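Local coordinates for protein PtLCIB4 H88A mutant (Phaeodactylum tricornutum, PDB 5B5Z) that probably works as a zinc-dependent beta-carbonic anhydrase, interconverting carbon dioxide and bicarbonate, and is seen here as an engineered point mutant of a diatom LCIB homolog, at residues A197-A202 with V207-S212; R193-T198 with Q217-T222. One frame throughout, in Å; residues are numbered along the deposited sequence.

Contact 1 (A197-A202 with V207-S212); sequences ATLSEA and VTLPVS
Leu199 reaches from the short helix 196-201 onto the first turns of helix 205-228 chiefly with one methyl, CD2, which lies 3.9 Å from the CA of Leu209 and 3.7 Å from the OG of Ser212. Its first torsion sets CG anti to the carbonyl carbon and beside the backbone N (chi1 -65°); with CD1 extending the chain, CD2 is the methyl nearest the partner helix. The CD1 of Leu209 closes on this methyl at 4.1 Å, a purely apolar meeting. Thr208 turns its methyl chiefly to Thr198 and its hydroxyl to Ala202. With OG1 anti to the carbonyl carbon (chi1 -63°), CG2 falls anti to the backbone N and meets the CG2 of Thr198 at 4.1 Å, the two side chains set at a slant. OG1 lies 3.6 Å from the CB of Ala202, which also approaches the branch carbon CB; OG1 makes a weak hydrogen bond to the carbonyl of Asp204, a turn back, which helps satisfy the hydroxyl beside an apolar methyl. No hydrogen bond joins the two segments, and van der Waals contact carries the pairing. Behind it, Leu199 and Leu209 both pack on Leu192 of helix 183-192, and Leu199 also meets Thr150, whereas Thr198 marks the exposed border. The axes of 197-201 and 207-212 approach to 9.7 Å and run nearly antiparallel, at 165°. This is an antiparallel alpha-helical hairpin in the LCIB-family fold, and its inner Leu209 side chain lies about 9 Å from the bound zinc.

Contact 2 (R193-T198 with Q217-T222); sequences RPYAAT and QQKLVT
Lys219 and Tyr195 approach from opposite directions and meet at their polar ends, where Lys219 NZ donates a hydrogen bond of 3.0 Å to Tyr195 OH. The lysine chain is extended beyond CG, and its CE also comes within 3.6 Å of the phenol oxygen. The hydroxyl has a further partner, a hydrogen bond to the carboxylate of Asp215, and that acid keeps a long, weak ion pair with the Lys219 ammonium. The firm side lies along the phenol, whose side chain packs on Ala216 of helix 205-228. The loose side is the exposed lysine: between the two segments nothing else touches, and the nearest backbones, Tyr195 and Gln217, stay 12.4 Å apart from CA to CA. A phenylalanine in place of Tyr195 would probably keep much of the ring packing but leave the Lys219 ammonium and the Asp215 carboxylate without the hydroxyl that joins them. Further along, Leu220 packs on Leu181 of the second subunit. Tyr195 sits at the N-cap position of helix 196-201, and its bond to Lys219 is a surface contact of the helical hairpin, between the start of the short arm and the middle of the long one.

Overall arrangement
Both contacts join helix 196-201 and its N-terminal approach to helix 205-228, their centres 11 Å apart. Contact 1 lies near the turn between the helices and is partly buried, a van der Waals packing of methyls against one another and against two hydroxyl groups, with no hydrogen bond across. Contact 2 is a surface contact further along the long helix, burying 65 Å² against 221 Å², and rests on one hydrogen bond across, at a hydroxyl also bonded to Asp215. They meet where Ser212 CB packs on Tyr195 CD2 at 3.8 Å. Thus chemistry changes along the hairpin: close packing where the helices pair, polar side chains where the long helix runs on beyond the start of the short one.

Contact 1 (A197-A202 with V207-S212)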
loop_
_atom_site.group_PDB
_atom_site.type_symbol
_atom_site.label_atom_id
_atom_site.label_comp_id
_atom_site.label_asym_id
_atom_site.label_seq_id
_atom_site.Cartn_x
_atom_site.Cartn_y
_atom_site.Cartn_z
ATOM N N ALA A 197 -22.007 -7.842 17.650
ATOM C CA ALA A 197 -22.371 -8.591 18.857
ATOM C C ALA A 197 -21.143 -9.257 19.474
ATOM O O ALA A 197 -20.901 -9.138 20.676
ATOM C CB ALA A 197 -23.443 -9.633 18.538
ATOM N N THR A 198 -20.358 -9.936 18.637
ATOM C CA THR A 198 -19.145 -10.613 19.091
ATOM C C THR A 198 -18.213 -9.653 19.817
ATOM O O THR A 198 -17.672 -9.963 20.881
ATOM C CB THR A 198 -18.375 -11.244 17.914
ATOM O OG1 THR A 198 -19.222 -12.173 17.226
ATOM C CG2 THR A 198 -17.115 -11.950 18.409
ATOM N N LEU A 199 -18.024 -8.481 19.224
ATOM C CA LEU A 199 -17.112 -7.493 19.771
ATOM C C LEU A 199 -17.621 -6.880 21.072
ATOM O O LEU A 199 -16.850 -6.637 21.999
ATOM C CB LEU A 199 -16.862 -6.396 18.741
ATOM C CG LEU A 199 -16.145 -6.843 17.470
ATOM C CD1 LEU A 199 -16.109 -5.688 16.482
ATOM C CD2 LEU A 199 -14.740 -7.367 17.770
ATOM N N SER A 200 -18.924 -6.636 21.147
ATOM C CA SER A 200 -19.475 -6.048 22.357
ATOM C C SER A 200 -19.473 -7.053 23.516
ATOM O O SER A 200 -19.324 -6.658 24.667
ATOM C CB SER A 200 -20.880 -5.511 22.104
ATOM O OG SER A 200 -21.654 -6.438 21.374
ATOM N N GLU A 201 -19.582 -8.344 23.206
ATOM C CA GLU A 201 -19.613 -9.386 24.239
ATOM C C GLU A 201 -18.219 -9.847 24.672
ATOM O O GLU A 201 -18.068 -10.546 25.674
ATOM C CB GLU A 201 -20.417 -10.588 23.742
ATOM C CG GLU A 201 -21.904 -10.291 23.590
ATOM C CD GLU A 201 -22.641 -11.367 22.824
ATOM O OE1 GLU A 201 -22.023 -12.413 22.527
ATOM O OE2 GLU A 201 -23.832 -11.163 22.503
ATOM N N ALA A 202 -17.198 -9.444 23.924
ATOM C CA ALA A 202 -15.844 -9.943 24.150
ATOM C C ALA A 202 -15.281 -9.597 25.522
ATOM O O ALA A 202 -15.460 -8.488 26.013
ATOM C CB ALA A 202 -14.917 -9.412 23.066
ATOM N N VAL A 207 -8.248 -8.164 21.914
ATOM C CA VAL A 207 -7.644 -9.423 21.488
ATOM C C VAL A 207 -8.601 -10.158 20.552
ATOM O O VAL A 207 -8.181 -10.962 19.735
ATOM C CB VAL A 207 -7.241 -10.311 22.706
ATOM C CG1 VAL A 207 -8.458 -10.989 23.346
ATOM C CG2 VAL A 207 -6.204 -11.347 22.300
ATOM N N THR A 208 -9.892 -9.854 20.651
ATOM C CA THR A 208 -10.883 -10.462 19.780
ATOM C C THR A 208 -10.952 -9.759 18.416
ATOM O O THR A 208 -11.148 -10.404 17.382
ATOM C CB THR A 208 -12.268 -10.445 20.463
ATOM O OG1 THR A 208 -12.180 -11.255 21.638
ATOM C CG2 THR A 208 -13.341 -11.000 19.540
ATOM N N LEU A 209 -10.782 -8.436 18.431
ATOM C CA LEU A 209 -10.926 -7.623 17.221
ATOM C C LEU A 209 -10.080 -8.100 16.023
ATOM O O LEU A 209 -10.639 -8.237 14.944
ATOM C CB LEU A 209 -10.614 -6.153 17.539
ATOM C CG LEU A 209 -10.646 -5.168 16.363
ATOM C CD1 LEU A 209 -11.980 -5.129 15.646
ATOM C CD2 LEU A 209 -10.251 -3.791 16.885
ATOM N N PRO A 210 -8.759 -8.360 16.203
ATOM C CA PRO A 210 -8.006 -8.831 15.016
ATOM C C PRO A 210 -8.498 -10.158 14.454
ATOM O O PRO A 210 -8.321 -10.436 13.259
ATOM C CB PRO A 210 -6.573 -8.976 15.536
ATOM C CG PRO A 210 -6.722 -9.056 17.061
ATOM C CD PRO A 210 -7.861 -8.129 17.350
ATOM N N VAL A 211 -9.123 -10.980 15.288
ATOM C CA VAL A 211 -9.650 -12.232 14.780
ATOM C C VAL A 211 -10.887 -11.977 13.927
ATOM O O VAL A 211 -11.032 -12.552 12.853
ATOM C CB VAL A 211 -9.975 -13.210 15.920
ATOM C CG1 VAL A 211 -10.581 -14.475 15.357
ATOM C CG2 VAL A 211 -8.724 -13.535 16.691
ATOM N N SER A 212 -11.772 -11.091 14.387
ATOM C CA SER A 212 -12.931 -10.696 13.595
ATOM C C SER A 212 -12.523 -10.029 12.279
ATOM O O SER A 212 -13.107 -10.281 11.238
ATOM C CB SER A 212 -13.830 -9.743 14.395
ATOM O OG SER A 212 -14.287 -10.370 15.582
#

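Contact 2 (R193-T198 with Q217-T222)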
loop_
_atom_site.group_PDB
_atom_site.type_symbol
_atom_site.label_atom_id
_atom_site.label_comp_id
_atom_site.label_asym_id
_atom_site.label_seq_id
_atom_site.Cartn_x
_atom_site.Cartn_y
_atom_site.Cartn_z
ATOM N N ARG A 193 -19.412 -4.620 10.740
ATOM C CA ARG A 193 -20.765 -4.546 11.298
ATOM C C ARG A 193 -21.359 -5.923 11.644
ATOM O O ARG A 193 -21.994 -6.056 12.690
ATOM C CB ARG A 193 -21.688 -3.780 10.342
ATOM C CG ARG A 193 -23.005 -3.346 10.983
ATOM C CD ARG A 193 -23.664 -2.187 10.231
ATOM N NE ARG A 193 -22.890 -0.946 10.323
ATOM C CZ ARG A 193 -22.313 -0.350 9.281
ATOM N NH1 ARG A 193 -22.432 -0.873 8.067
ATOM N NH2 ARG A 193 -21.624 0.773 9.449
ATOM N N PRO A 194 -21.138 -6.958 10.801
ATOM C CA PRO A 194 -21.662 -8.275 11.202
ATOM C C PRO A 194 -21.091 -8.821 12.511
ATOM O O PRO A 194 -21.695 -9.713 13.119
ATOM C CB PRO A 194 -21.255 -9.178 10.032
ATOM C CG PRO A 194 -21.206 -8.284 8.878
ATOM C CD PRO A 194 -20.680 -6.974 9.398
ATOM N N TYR A 195 -19.943 -8.298 12.935
ATOM C CA TYR A 195 -19.261 -8.785 14.130
ATOM C C TYR A 195 -19.548 -7.945 15.373
ATOM O O TYR A 195 -18.883 -8.096 16.396
ATOM C CB TYR A 195 -17.747 -8.832 13.880
ATOM C CG TYR A 195 -17.382 -9.695 12.706
ATOM C CD1 TYR A 195 -17.388 -9.187 11.411
ATOM C CD2 TYR A 195 -17.064 -11.033 12.886
ATOM C CE1 TYR A 195 -17.079 -9.981 10.330
ATOM C CE2 TYR A 195 -16.749 -11.843 11.808
ATOM C CZ TYR A 195 -16.758 -11.312 10.536
ATOM O OH TYR A 195 -16.450 -12.107 9.460
ATOM N N ALA A 196 -20.539 -7.064 15.295
ATOM C CA ALA A 196 -20.790 -6.126 16.392
ATOM C C ALA A 196 -21.156 -6.822 17.713
ATOM O O ALA A 196 -20.669 -6.435 18.772
ATOM C CB ALA A 196 -21.878 -5.141 16.001
ATOM N N ALA A 197 -22.007 -7.842 17.650
ATOM C CA ALA A 197 -22.371 -8.591 18.857
ATOM C C ALA A 197 -21.143 -9.257 19.474
ATOM O O ALA A 197 -20.901 -9.138 20.676
ATOM C CB ALA A 197 -23.443 -9.633 18.538
ATOM N N THR A 198 -20.358 -9.936 18.637
ATOM C CA THR A 198 -19.145 -10.613 19.091
ATOM C C THR A 198 -18.213 -9.653 19.817
ATOM O O THR A 198 -17.672 -9.963 20.881
ATOM C CB THR A 198 -18.375 -11.244 17.914
ATOM O OG1 THR A 198 -19.222 -12.173 17.226
ATOM C CG2 THR A 198 -17.115 -11.950 18.409
ATOM N N GLN A 217 -11.741 -10.366 6.368
ATOM C CA GLN A 217 -10.776 -10.334 5.280
ATOM C C GLN A 217 -10.794 -11.631 4.498
ATOM O O GLN A 217 -10.738 -11.623 3.272
ATOM C CB GLN A 217 -9.357 -10.117 5.806
ATOM C CG GLN A 217 -9.011 -8.709 6.230
ATOM C CD GLN A 217 -7.529 -8.568 6.552
ATOM O OE1 GLN A 217 -6.726 -9.471 6.280
ATOM N NE2 GLN A 217 -7.157 -7.430 7.125
ATOM N N GLN A 218 -10.855 -12.745 5.216
ATOM C CA GLN A 218 -10.739 -14.036 4.560
ATOM C C GLN A 218 -11.905 -14.218 3.582
ATOM O O GLN A 218 -11.727 -14.730 2.473
ATOM C CB GLN A 218 -10.683 -15.166 5.603
ATOM C CG GLN A 218 -10.729 -16.570 5.004
ATOM C CD GLN A 218 -12.156 -17.070 4.859
ATOM O OE1 GLN A 218 -12.943 -16.994 5.794
ATOM N NE2 GLN A 218 -12.496 -17.561 3.676
ATOM N N LYS A 219 -13.088 -13.769 3.983
ATOM C CA LYS A 219 -14.250 -13.843 3.097
ATOM C C LYS A 219 -14.079 -12.993 1.837
ATOM O O LYS A 219 -14.427 -13.424 0.730
ATOM C CB LYS A 219 -15.515 -13.403 3.849
ATOM C CG LYS A 219 -15.915 -14.326 4.973
ATOM C CD LYS A 219 -17.215 -13.857 5.632
ATOM C CE LYS A 219 -17.428 -14.487 6.992
ATOM N NZ LYS A 219 -18.429 -13.698 7.775
ATOM N N LEU A 220 -13.557 -11.778 2.001
ATOM C CA LEU A 220 -13.382 -10.886 0.860
ATOM C C LEU A 220 -12.276 -11.382 -0.068
ATOM O O LEU A 220 -12.418 -11.341 -1.296
ATOM C CB LEU A 220 -13.090 -9.458 1.341
ATOM C CG LEU A 220 -12.944 -8.376 0.272
ATOM C CD1 LEU A 220 -14.175 -8.315 -0.604
ATOM C CD2 LEU A 220 -12.702 -6.993 0.902
ATOM N N VAL A 221 -11.173 -11.845 0.514
ATOM C CA VAL A 221 -10.080 -12.399 -0.296
ATOM C C VAL A 221 -10.573 -13.600 -1.107
ATOM O O VAL A 221 -10.320 -13.698 -2.315
ATOM C CB VAL A 221 -8.886 -12.797 0.587
ATOM C CG1 VAL A 221 -7.847 -13.610 -0.225
ATOM C CG2 VAL A 221 -8.270 -11.537 1.177
ATOM N N THR A 222 -11.300 -14.492 -0.448
ATOM C CA THR A 222 -11.872 -15.644 -1.143
ATOM C C THR A 222 -12.779 -15.201 -2.300
ATOM O O THR A 222 -12.692 -15.743 -3.398
ATOM C CB THR A 222 -12.656 -16.532 -0.179
ATOM O OG1 THR A 222 -11.746 -17.114 0.761
ATOM C CG2 THR A 222 -13.392 -17.647 -0.950
#